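Long-range contacts in PAC2 family protein (Streptomyces avermitilis, PDB 3MNF), which is of unknown function but belongs to the PAC2 family, and so may be related to proteasome-assembly chaperones: residues E44-D48 against I91-R96; G112-V116 against V173-S177; G136-D140 against L164-C168. One frame throughout, in Å; residues are numbered along the deposited sequence.

Contact 1 (E44-D48 against I91-R96); sequences EDYYD and IEPSMR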
# COMPACT_ATOMS: atom_id res chain seq x y z
N GLU A 44 1.79 8.39 8.74
CA GLU A 44 0.87 7.33 8.33
C GLU A 44 1.56 6.02 7.90
O GLU A 44 1.03 4.94 8.14
CB GLU A 44 0.02 7.84 7.20
CG GLU A 44 -1.29 7.12 7.00
CD GLU A 44 -2.40 7.58 7.94
OE1 GLU A 44 -2.11 8.14 9.03
OE2 GLU A 44 -3.57 7.34 7.58
N ASP A 45 2.75 6.11 7.31
CA ASP A 45 3.45 4.92 6.80
C ASP A 45 4.31 4.23 7.82
O ASP A 45 4.68 3.08 7.60
CB ASP A 45 4.33 5.26 5.60
CG ASP A 45 3.50 5.61 4.36
OD1 ASP A 45 2.59 4.82 3.98
OD2 ASP A 45 3.78 6.70 3.76
N TYR A 46 4.64 4.88 8.93
CA TYR A 46 5.72 4.38 9.76
C TYR A 46 5.45 4.15 11.25
O TYR A 46 6.16 3.36 11.90
CB TYR A 46 6.89 5.30 9.60
CG TYR A 46 7.36 5.43 8.17
CD1 TYR A 46 7.34 6.65 7.52
CD2 TYR A 46 7.84 4.33 7.49
CE1 TYR A 46 7.78 6.77 6.24
CE2 TYR A 46 8.28 4.44 6.19
CZ TYR A 46 8.25 5.66 5.58
OH TYR A 46 8.68 5.77 4.29
N TYR A 47 4.43 4.83 11.76
CA TYR A 47 4.21 4.95 13.19
C TYR A 47 2.91 4.31 13.67
O TYR A 47 1.82 4.54 13.13
CB TYR A 47 4.31 6.41 13.61
CG TYR A 47 5.68 7.02 13.39
CD1 TYR A 47 5.96 7.74 12.23
CD2 TYR A 47 6.69 6.86 14.33
CE1 TYR A 47 7.22 8.27 12.01
CE2 TYR A 47 7.97 7.40 14.12
CZ TYR A 47 8.22 8.11 12.96
OH TYR A 47 9.46 8.66 12.75
N ASP A 48 3.05 3.44 14.66
CA ASP A 48 1.96 2.88 15.39
C ASP A 48 1.58 3.98 16.36
O ASP A 48 2.43 4.44 17.13
CB ASP A 48 2.44 1.65 16.14
CG ASP A 48 1.37 1.02 16.98
OD1 ASP A 48 0.77 1.73 17.81
OD2 ASP A 48 1.13 -0.21 16.84
N ILE A 91 11.52 10.35 15.36
CA ILE A 91 11.26 9.28 16.30
C ILE A 91 11.61 7.97 15.56
O ILE A 91 11.34 7.86 14.36
CB ILE A 91 9.78 9.28 16.57
CG1 ILE A 91 9.30 10.73 16.79
CG2 ILE A 91 9.41 8.25 17.66
CD1 ILE A 91 9.18 11.12 18.23
N GLU A 92 12.19 6.98 16.21
CA GLU A 92 12.40 5.73 15.49
C GLU A 92 11.06 5.13 15.04
O GLU A 92 10.15 4.97 15.85
CB GLU A 92 13.13 4.74 16.35
CG GLU A 92 13.38 3.46 15.69
CD GLU A 92 14.08 2.52 16.63
OE1 GLU A 92 13.49 2.23 17.70
OE2 GLU A 92 15.22 2.09 16.31
N PRO A 93 10.92 4.82 13.75
CA PRO A 93 9.64 4.26 13.31
C PRO A 93 9.40 2.86 13.87
O PRO A 93 10.33 2.14 14.19
CB PRO A 93 9.78 4.18 11.77
CG PRO A 93 11.25 4.10 11.53
CD PRO A 93 11.90 4.91 12.64
N SER A 94 8.15 2.47 13.94
CA SER A 94 7.86 1.13 14.34
C SER A 94 7.69 0.16 13.15
O SER A 94 7.76 -1.05 13.33
CB SER A 94 6.68 1.10 15.30
OG SER A 94 5.61 1.86 14.81
N MSE A 95 7.49 0.67 11.95
CA MSE A 95 7.40 -0.23 10.79
C MSE A 95 8.05 0.29 9.51
O MSE A 95 8.56 1.39 9.48
CB MSE A 95 5.96 -0.65 10.55
CG MSE A 95 5.00 0.46 10.81
SE MSE A 95 3.16 -0.02 10.66
CE MSE A 95 2.90 0.64 8.84
N ARG A 96 8.07 -0.54 8.48
CA ARG A 96 8.68 -0.23 7.17
C ARG A 96 10.02 0.55 7.20
O ARG A 96 10.21 1.57 6.52
CB ARG A 96 7.63 0.41 6.26
CG ARG A 96 6.26 -0.24 6.40
CD ARG A 96 5.19 0.46 5.57
NE ARG A 96 5.70 0.68 4.23
CZ ARG A 96 5.71 -0.26 3.28
NH1 ARG A 96 5.17 -1.47 3.52
NH2 ARG A 96 6.24 0.02 2.09
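Tyr46 O is held by two backbone donors, Ser94 N at 3.0 Å and Met95 N at 3.0 Å. The two donors come from opposite faces of the carbonyl plane. Ser94 OG adds a weak bond to the same oxygen. Ser94 OG also accepts from Asp48 N at 3.0 Å. Its chi1 of 48° sets OG between the backbone N and the carbonyl carbon, where it serves both residues. Tyr47 OH donates to Ile91 O at 2.6 Å and also pairs with Thr70.

Two pairs are apolar. Tyr46 CB lies 3.8 Å from Pro93 CB. Tyr47 CE2 lies 3.6 Å from Ile91 CB.

Other packing is mixed. The selenomethionine Met95 brings CE against a backbone oxygen, Asp45 O. Arg96 CB sits beside the Tyr46 ring, and the two side chains cross at about a right angle.

Phe100 of helix 97-111 packs edge-to-face with Tyr46, whose hydroxyl bonds Glu103. Glu92 forms a salt bridge with Arg53 of the second subunit.

Two loops are thus pinned together within the interface with two neighbouring subunits: Tyr46 O takes two backbone donors and a weak third, and Ser94 OG accepts from Asp48 N.

Contact 2 (G112-V116 against V173-S177); sequences GVELV and VPAVS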
# COMPACT_ATOMS: atom_id res chain seq x y z
N GLY A 112 21.99 16.31 -2.91
CA GLY A 112 23.41 16.10 -3.15
C GLY A 112 24.21 15.92 -1.88
O GLY A 112 25.37 16.29 -1.84
N VAL A 113 23.61 15.37 -0.83
CA VAL A 113 24.36 15.07 0.40
C VAL A 113 25.56 14.17 0.11
O VAL A 113 25.42 13.14 -0.55
CB VAL A 113 23.50 14.37 1.43
CG1 VAL A 113 24.39 13.79 2.51
CG2 VAL A 113 22.52 15.34 2.00
N GLU A 114 26.73 14.57 0.58
CA GLU A 114 27.95 13.79 0.34
C GLU A 114 28.35 12.88 1.49
O GLU A 114 29.10 11.92 1.27
CB GLU A 114 29.12 14.68 -0.08
CG GLU A 114 29.13 15.02 -1.58
CD GLU A 114 28.91 13.80 -2.50
OE1 GLU A 114 28.60 12.68 -2.01
OE2 GLU A 114 29.04 13.97 -3.74
N LEU A 115 27.86 13.19 2.69
CA LEU A 115 28.13 12.40 3.88
C LEU A 115 26.95 12.43 4.85
O LEU A 115 26.35 13.49 5.09
CB LEU A 115 29.38 12.95 4.56
CG LEU A 115 29.69 12.61 6.01
CD1 LEU A 115 30.22 11.19 6.17
CD2 LEU A 115 30.68 13.61 6.54
N VAL A 116 26.61 11.26 5.39
CA VAL A 116 25.57 11.16 6.42
C VAL A 116 26.15 10.80 7.79
O VAL A 116 26.75 9.72 7.96
CB VAL A 116 24.52 10.10 6.05
CG1 VAL A 116 23.44 10.04 7.09
CG2 VAL A 116 23.90 10.40 4.71
N VAL A 173 26.55 5.97 -0.36
CA VAL A 173 26.66 7.25 0.32
C VAL A 173 27.43 7.03 1.62
O VAL A 173 26.96 6.31 2.51
CB VAL A 173 25.26 7.83 0.67
CG1 VAL A 173 25.37 9.14 1.41
CG2 VAL A 173 24.46 8.01 -0.59
N PRO A 174 28.63 7.63 1.75
CA PRO A 174 29.44 7.49 2.97
C PRO A 174 28.64 7.86 4.20
O PRO A 174 28.04 8.94 4.26
CB PRO A 174 30.54 8.52 2.76
CG PRO A 174 30.65 8.63 1.31
CD PRO A 174 29.31 8.45 0.74
N ALA A 175 28.61 6.98 5.19
CA ALA A 175 27.92 7.32 6.44
C ALA A 175 28.66 6.78 7.65
O ALA A 175 29.33 5.75 7.59
CB ALA A 175 26.49 6.82 6.42
N VAL A 176 28.53 7.50 8.76
CA VAL A 176 29.07 7.05 10.03
C VAL A 176 28.06 7.39 11.10
O VAL A 176 27.34 8.39 10.98
CB VAL A 176 30.46 7.70 10.35
CG1 VAL A 176 30.44 9.19 10.15
CG2 VAL A 176 30.89 7.39 11.76
N SER A 177 27.97 6.55 12.11
CA SER A 177 27.18 6.90 13.27
C SER A 177 28.10 7.06 14.46
O SER A 177 29.05 6.29 14.61
CB SER A 177 26.09 5.87 13.55
OG SER A 177 26.60 4.56 13.44
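Val116 and Ala175 put their side chains on one face of the sheet, with Val116 CB 3.8 Å from Ala175 CB. Cys168 of helix 160-171 packs on both of them. Leu115 and Val176 touch a different helix, 192-206, through Ile206 and Leu205. At the strand edges the flat peptide groups meet. Val116 N bonds Pro174 O at 3.0 Å, with an N-H...O angle of 171°. Val176 N returns a bond to Val116 O at 3.0 Å.

This is a parallel pairing at the start of strands 115-124 and 175-183, inside the seven-stranded mixed sheet of an alpha/beta fold. Helix 97-111 feeds the first strand through Gly112, whose positive phi closes a Schellman motif.

Val173 and Pro174, just before strand 175-183, extend the contact. Val173 holds CG1 anti to its backbone nitrogen (chi1 178°), which sets Val173 CG1 3.8 Å from Val116 CG2. Pro174 CD lies 3.5 Å from Glu114 O, just before strand 115-124. Within the pairing, Leu115 CD1 rests 4.3 Å from Pro174 CB. On the far side of strand 115-124, Leu115 makes backbone bonds with Met8.

Contact 3 (G136-D140 against L164-C168); sequences GVTSD and LQEAC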
# COMPACT_ATOMS: atom_id res chain seq x y z
N GLY A 136 32.56 5.52 16.96
CA GLY A 136 31.96 5.48 15.62
C GLY A 136 31.67 4.08 15.08
O GLY A 136 32.16 3.07 15.58
N VAL A 137 30.83 4.02 14.07
CA VAL A 137 30.58 2.80 13.33
C VAL A 137 30.47 3.26 11.89
O VAL A 137 29.79 4.25 11.59
CB VAL A 137 29.25 2.07 13.75
CG1 VAL A 137 28.84 1.04 12.70
CG2 VAL A 137 29.37 1.40 15.14
N THR A 138 31.18 2.57 11.01
CA THR A 138 31.12 2.83 9.58
C THR A 138 31.39 1.52 8.83
O THR A 138 32.05 0.62 9.35
CB THR A 138 32.12 3.95 9.18
OG1 THR A 138 31.99 4.22 7.78
CG2 THR A 138 33.56 3.54 9.48
N SER A 139 30.82 1.41 7.63
CA SER A 139 31.14 0.30 6.72
C SER A 139 31.75 0.84 5.44
O SER A 139 31.93 0.10 4.47
CB SER A 139 29.91 -0.55 6.43
OG SER A 139 29.66 -1.41 7.52
N ASP A 140 32.05 2.13 5.45
CA ASP A 140 32.85 2.79 4.43
C ASP A 140 34.33 2.55 4.76
O ASP A 140 34.84 3.10 5.73
CB ASP A 140 32.53 4.30 4.42
CG ASP A 140 33.16 5.04 3.23
OD1 ASP A 140 32.68 4.87 2.09
OD2 ASP A 140 34.12 5.81 3.44
N LEU A 164 19.96 2.57 9.11
CA LEU A 164 20.14 3.71 8.23
C LEU A 164 21.59 3.80 7.77
O LEU A 164 21.87 3.98 6.58
CB LEU A 164 19.70 5.03 8.89
CG LEU A 164 20.02 6.29 8.07
CD1 LEU A 164 19.34 6.32 6.70
CD2 LEU A 164 19.71 7.56 8.87
N GLN A 165 22.51 3.67 8.72
CA GLN A 165 23.92 3.72 8.40
C GLN A 165 24.26 2.58 7.43
O GLN A 165 25.06 2.77 6.52
CB GLN A 165 24.76 3.73 9.67
CG GLN A 165 26.21 3.47 9.45
CD GLN A 165 26.53 2.00 9.56
OE1 GLN A 165 26.08 1.34 10.48
NE2 GLN A 165 27.31 1.48 8.60
N GLU A 166 23.62 1.43 7.55
CA GLU A 166 23.87 0.37 6.58
C GLU A 166 23.22 0.59 5.21
O GLU A 166 23.80 0.22 4.19
CB GLU A 166 23.53 -1.01 7.14
CG GLU A 166 24.58 -1.53 8.11
CD GLU A 166 25.95 -1.74 7.46
OE1 GLU A 166 25.99 -2.30 6.34
OE2 GLU A 166 26.98 -1.33 8.08
N ALA A 167 22.03 1.18 5.20
CA ALA A 167 21.33 1.51 3.97
C ALA A 167 22.18 2.48 3.16
O ALA A 167 22.27 2.35 1.93
CB ALA A 167 19.98 2.12 4.27
N CYS A 168 22.82 3.43 3.84
CA CYS A 168 23.73 4.36 3.19
C CYS A 168 24.86 3.66 2.45
O CYS A 168 25.14 3.97 1.28
CB CYS A 168 24.34 5.31 4.21
SG CYS A 168 23.20 6.55 4.83
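The end of strand 134-138, outermost in this chain's sheet, meets helix 160-171 here, with Val137 and Ser139 facing Gln165 and Glu166. The strand leads into an ST turn, in which Thr138 OG1 accepts Asp140 N at 3.1 Å. Asp140 then stands at the N-cap of helix 141-146, and its carboxylate caps Leu143 N.

One hydrogen bond joins strand end and helix. Ser139 OG donates to Glu166 OE2 at 2.7 Å, using the syn lone pair of that oxygen. The Glu166 chain folds back at chi2 (-63°), which helps bring its carboxylate to the serine. Gln165 NE2 gives a second bond to Glu166 OE2, at 2.9 Å. This donor comes from above the carboxylate plane, 51° out of it.

The remaining touch is by van der Waals contact. Gln165 turns its amide with a bend at chi2 (-91°). Its OE1 lies 3.6 Å from Val137 CG1, and the two side chains cross at about a right angle. The other end of the amide, Gln165 NE2, is 3.6 Å from Ser139 N.

Arg63 of the second subunit forms a salt bridge with Glu166 OE2 and packs on Val137 and Ser139.

The chemistry implies that one carboxylate oxygen is the hub of this contact. It gathers a hydroxyl, an amide and a guanidinium, which would probably stabilise its negative charge and tie the strand-helix contact to the subunit interface.

Contact 1 comes first along the chain and closes before contact 2 opens. Contact 3 is nested within the loop that contact 2 closes. Contacts 2 and 3 have centres about 9 Å apart and touch. Neighbouring strands 175-183 and 134-138 of the main sheet link them, as does helix 160-171. Contact 1 lies apart, with its centre about 23 Å from that of contact 2 and about 21 Å from that of contact 3. Helix 97-111 runs from its second segment to the start of contact 2. No other chain of the assembly touches contact 2, whereas contacts 1 and 3 both reach the second subunit. The fold thus offers two separate regions to the assembly.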